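Local coordinates for type IV pilus biogenesis protein PilB (PDB 7B7P) that serves as a minor type IV pilin with a direct role in adhesion, carrying a metal-binding von Willebrand factor A-like module alongside its pilin module, at residues I55-D60 with M89-E94; S108-G113 with G123-I128. All blocks are in the same frame, centred on the assembly; numbering follows the deposited sequence.

Contact 1 (I55-D60 with M89-E94)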
# COMPACT_ATOMS: atom_id res chain seq x y z
N ILE A 55 -1.01 -22.40 -16.12
CA ILE A 55 -1.12 -23.85 -16.00
C ILE A 55 -2.42 -24.15 -15.25
O ILE A 55 -2.70 -23.53 -14.22
CB ILE A 55 0.07 -24.47 -15.25
CG1 ILE A 55 1.37 -24.22 -15.98
CG2 ILE A 55 -0.13 -25.97 -15.08
CD1 ILE A 55 2.58 -24.45 -15.11
N GLY A 56 -3.19 -25.09 -15.76
CA GLY A 56 -4.43 -25.46 -15.11
C GLY A 56 -5.11 -26.57 -15.88
O GLY A 56 -4.70 -26.92 -16.99
N LEU A 57 -6.15 -27.10 -15.27
CA LEU A 57 -6.88 -28.21 -15.86
C LEU A 57 -7.75 -27.75 -17.02
O LEU A 57 -8.13 -26.58 -17.14
CB LEU A 57 -7.76 -28.89 -14.81
CG LEU A 57 -7.04 -29.89 -13.91
CD1 LEU A 57 -8.03 -30.92 -13.39
CD2 LEU A 57 -5.89 -30.55 -14.66
N SER A 58 -8.09 -28.72 -17.88
CA SER A 58 -8.98 -28.49 -19.01
C SER A 58 -10.38 -28.13 -18.54
O SER A 58 -10.72 -28.19 -17.35
CB SER A 58 -9.06 -29.74 -19.89
OG SER A 58 -9.48 -30.89 -19.17
N ALA A 59 -11.21 -27.74 -19.50
CA ALA A 59 -12.63 -27.62 -19.25
C ALA A 59 -13.21 -28.97 -18.85
O ALA A 59 -13.84 -29.11 -17.80
CB ALA A 59 -13.33 -27.06 -20.50
N ASP A 60 -12.95 -30.00 -19.66
CA ASP A 60 -13.42 -31.35 -19.34
C ASP A 60 -12.75 -31.92 -18.10
O ASP A 60 -13.19 -32.97 -17.61
CB ASP A 60 -13.21 -32.29 -20.54
CG ASP A 60 -11.77 -32.33 -21.03
OD1 ASP A 60 -10.83 -32.36 -20.20
OD2 ASP A 60 -11.57 -32.35 -22.27
N MET A 89 -10.22 -40.13 -17.39
CA MET A 89 -10.34 -39.89 -15.95
C MET A 89 -10.39 -38.40 -15.67
O MET A 89 -9.74 -37.60 -16.34
CB MET A 89 -9.16 -40.53 -15.23
CG MET A 89 -9.36 -40.79 -13.76
SD MET A 89 -7.83 -41.33 -12.97
CE MET A 89 -7.45 -42.75 -13.99
N LYS A 90 -11.18 -38.02 -14.66
CA LYS A 90 -11.33 -36.62 -14.29
C LYS A 90 -10.40 -36.29 -13.12
O LYS A 90 -10.28 -37.07 -12.17
CB LYS A 90 -12.78 -36.31 -13.95
CG LYS A 90 -13.57 -35.75 -15.15
CD LYS A 90 -14.46 -36.82 -15.78
CE LYS A 90 -15.69 -36.21 -16.46
NZ LYS A 90 -16.72 -37.23 -16.84
N LEU A 91 -9.74 -35.14 -13.21
CA LEU A 91 -8.60 -34.80 -12.37
C LEU A 91 -8.94 -33.68 -11.39
O LEU A 91 -9.81 -32.84 -11.65
CB LEU A 91 -7.41 -34.38 -13.24
CG LEU A 91 -6.83 -35.48 -14.13
CD1 LEU A 91 -5.68 -34.94 -14.97
CD2 LEU A 91 -6.36 -36.63 -13.26
N ASP A 92 -8.24 -33.68 -10.25
CA ASP A 92 -8.35 -32.65 -9.22
C ASP A 92 -6.97 -32.03 -9.01
O ASP A 92 -6.07 -32.68 -8.46
CB ASP A 92 -8.90 -33.26 -7.92
CG ASP A 92 -9.23 -32.21 -6.85
OD1 ASP A 92 -9.47 -31.03 -7.21
OD2 ASP A 92 -9.26 -32.57 -5.65
N LEU A 93 -6.80 -30.78 -9.44
CA LEU A 93 -5.52 -30.08 -9.41
C LEU A 93 -5.60 -28.88 -8.49
O LEU A 93 -6.45 -28.01 -8.67
CB LEU A 93 -5.12 -29.64 -10.82
CG LEU A 93 -4.01 -28.61 -10.88
CD1 LEU A 93 -2.69 -29.20 -10.37
CD2 LEU A 93 -3.86 -28.09 -12.30
N GLU A 94 -4.70 -28.81 -7.50
CA GLU A 94 -4.74 -27.73 -6.53
C GLU A 94 -3.33 -27.29 -6.18
O GLU A 94 -2.44 -28.12 -5.99
CB GLU A 94 -5.50 -28.17 -5.26
CG GLU A 94 -5.35 -27.18 -4.11
CD GLU A 94 -6.25 -27.49 -2.92
OE1 GLU A 94 -6.79 -28.62 -2.85
OE2 GLU A 94 -6.41 -26.59 -2.06
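Leu57, at the end of strand 53-57, reaches across to Leu91 and Leu93 and so joins two different sheets of the pilin module: the mixed sheet that holds strand 53-57 and the three-stranded antiparallel sheet that begins with strand 92-101. The short strand segments 55-57 and 92-94 run at 150° with their axes 7.6 Å apart, too far for backbone pairing, and side chains fill the separation. Leu57 carries most of it. Its CG lies beside the backbone N (chi1 -81°). Leu57 CD1 comes 3.1 Å from Leu91 O, a tight van der Waals touch and not a bond, and 3.5 Å from Leu91 CB, the two side chains crossing at about a right angle. Leu57 CG rests 3.6 Å from Leu93 CB, while CD2 approaches the same leucine. Leu93, with CG anti to its backbone N (chi1 164°), lays its CD2 over the backbone at Gly56, 3.9 Å from Gly56 CA. At the loop end, Lys90 CG passes 3.7 Å from Asp60 O, a contact of the aliphatic chain and not of the ammonium. Leu91 also packs on Met16 of helix 9-27, and Leu57 on Val64. Within the two segments the join is leucine packing plus a methyl against a carbonyl; just beyond, the Leu91 backbone bonds to Gly61.

Contact 2 (S108-G113 with G123-I128)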
# COMPACT_ATOMS: atom_id res chain seq x y z
N SER A 108 2.95 -26.33 -2.56
CA SER A 108 2.45 -27.70 -2.53
C SER A 108 1.56 -27.94 -3.74
O SER A 108 0.77 -27.07 -4.13
CB SER A 108 1.72 -28.00 -1.22
OG SER A 108 0.33 -27.91 -1.36
N TYR A 109 1.73 -29.10 -4.35
CA TYR A 109 0.93 -29.53 -5.47
C TYR A 109 0.03 -30.68 -5.03
O TYR A 109 0.43 -31.52 -4.23
CB TYR A 109 1.79 -30.01 -6.63
CG TYR A 109 2.83 -29.05 -7.12
CD1 TYR A 109 2.47 -27.81 -7.64
CD2 TYR A 109 4.17 -29.40 -7.11
CE1 TYR A 109 3.43 -26.94 -8.12
CE2 TYR A 109 5.14 -28.55 -7.59
CZ TYR A 109 4.77 -27.31 -8.10
OH TYR A 109 5.75 -26.46 -8.56
N ASN A 110 -1.18 -30.69 -5.57
CA ASN A 110 -2.11 -31.80 -5.42
C ASN A 110 -2.57 -32.18 -6.82
O ASN A 110 -2.90 -31.31 -7.63
CB ASN A 110 -3.29 -31.40 -4.53
CG ASN A 110 -4.21 -32.57 -4.24
OD1 ASN A 110 -4.78 -33.18 -5.16
ND2 ASN A 110 -4.37 -32.89 -2.96
N LEU A 111 -2.56 -33.48 -7.12
CA LEU A 111 -2.97 -33.94 -8.45
C LEU A 111 -3.55 -35.34 -8.30
O LEU A 111 -2.82 -36.34 -8.35
CB LEU A 111 -1.82 -33.91 -9.45
CG LEU A 111 -2.20 -34.34 -10.87
CD1 LEU A 111 -3.48 -33.65 -11.33
CD2 LEU A 111 -1.07 -34.08 -11.84
N THR A 112 -4.87 -35.41 -8.10
CA THR A 112 -5.51 -36.70 -7.88
C THR A 112 -6.64 -36.95 -8.88
O THR A 112 -6.68 -36.35 -9.96
CB THR A 112 -6.04 -36.82 -6.44
OG1 THR A 112 -6.84 -35.67 -6.09
CG2 THR A 112 -4.89 -36.96 -5.45
N GLY A 113 -7.56 -37.85 -8.52
CA GLY A 113 -8.60 -38.31 -9.42
C GLY A 113 -8.92 -39.78 -9.18
O GLY A 113 -8.02 -40.57 -8.89
N GLY A 123 -2.80 -40.70 -7.55
CA GLY A 123 -2.03 -39.47 -7.64
C GLY A 123 -1.24 -39.12 -6.40
O GLY A 123 -0.81 -40.00 -5.64
N ILE A 124 -1.04 -37.83 -6.18
CA ILE A 124 -0.25 -37.31 -5.08
C ILE A 124 -1.14 -36.38 -4.27
O ILE A 124 -1.55 -35.32 -4.77
CB ILE A 124 1.01 -36.59 -5.56
CG1 ILE A 124 1.73 -37.47 -6.59
CG2 ILE A 124 1.92 -36.25 -4.38
CD1 ILE A 124 1.84 -36.86 -7.95
N ASP A 125 -1.43 -36.77 -3.03
CA ASP A 125 -2.24 -35.94 -2.14
C ASP A 125 -1.58 -34.59 -1.90
O ASP A 125 -2.26 -33.55 -1.90
CB ASP A 125 -2.48 -36.66 -0.81
CG ASP A 125 -3.82 -37.39 -0.78
OD1 ASP A 125 -4.79 -36.89 -1.40
OD2 ASP A 125 -3.90 -38.47 -0.14
N THR A 126 -0.28 -34.59 -1.71
CA THR A 126 0.44 -33.33 -1.53
C THR A 126 1.93 -33.56 -1.72
O THR A 126 2.50 -34.48 -1.13
CB THR A 126 0.13 -32.73 -0.15
OG1 THR A 126 -1.17 -32.12 -0.18
CG2 THR A 126 1.18 -31.70 0.26
N ALA A 127 2.55 -32.75 -2.57
CA ALA A 127 3.99 -32.80 -2.79
C ALA A 127 4.55 -31.39 -2.63
O ALA A 127 4.09 -30.46 -3.29
CB ALA A 127 4.32 -33.36 -4.17
N ILE A 128 5.53 -31.24 -1.75
CA ILE A 128 6.17 -29.96 -1.49
C ILE A 128 7.31 -29.77 -2.47
O ILE A 128 8.17 -30.65 -2.61
CB ILE A 128 6.68 -29.90 -0.04
CG1 ILE A 128 5.52 -29.72 0.93
CG2 ILE A 128 7.72 -28.77 0.12
CD1 ILE A 128 4.77 -28.43 0.76
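Tyr109 and Ala127 form an antiparallel hydrogen-bonded pair: Tyr109 N donates to Ala127 O at 2.9 Å, and Ala127 N returns a bond to Tyr109 O at 3.0 Å. A second such pair joins Leu111 and Ile124, where Leu111 N meets Ile124 O at 3.2 Å, nearly straight at 171°. The return bond from Ile124 N comes from well above the carbonyl plane of Leu111, 47° out of it. Between the pairs the register slips by one residue, a beta bulge, and the chain turns a corner at Asp125. Asn110 faces this irregularity. With CG anti to the backbone N (chi1 -174°), Asn110 ND2 comes 2.5 Å from Asp125 O, an approach whose angle is too poor for a hydrogen bond. Ser108 and Ile128 make a non-hydrogen-bonded pair, Ser108 CB touching Ile128 CD1 at 3.7 Å. Thr112 CG2 lies 3.8 Å from Ile124 O, the carbonyl that Leu111 N already uses. Gly123 CA makes a CA-H...O contact with Leu111 O at 3.3 Å, with no side chain to hold the strands apart. Further out, Tyr109, Leu111 and Ile124 all pack on Met20 of helix 9-27, and Tyr109 OH is hydrogen-bonded to Asp24. Strand 104-112 is the middle strand, with strands 124-130 and 92-101 along its two edges.

How the contacts relate
The two contacts lie with centres 12 Å apart in the pilin module, away from the magnesium-binding residues Ser173 and Asp284. Both segments of contact 1 precede those of contact 2 in the chain. Strands 92-101 and 104-112, consecutive in the chain and neighbours in the three-stranded sheet, connect them: Glu94 O lies 2.9 Å from Asn110 N and Asp92 O 3.0 Å from Thr112 N, both probable hydrogen bonds. Contact 2 pairs strands within that sheet, whereas contact 1 packs its first strand against the neighbouring mixed sheet. Helix 9-27 touches residues of both, consistent with a pilin module built around its N-terminal helix.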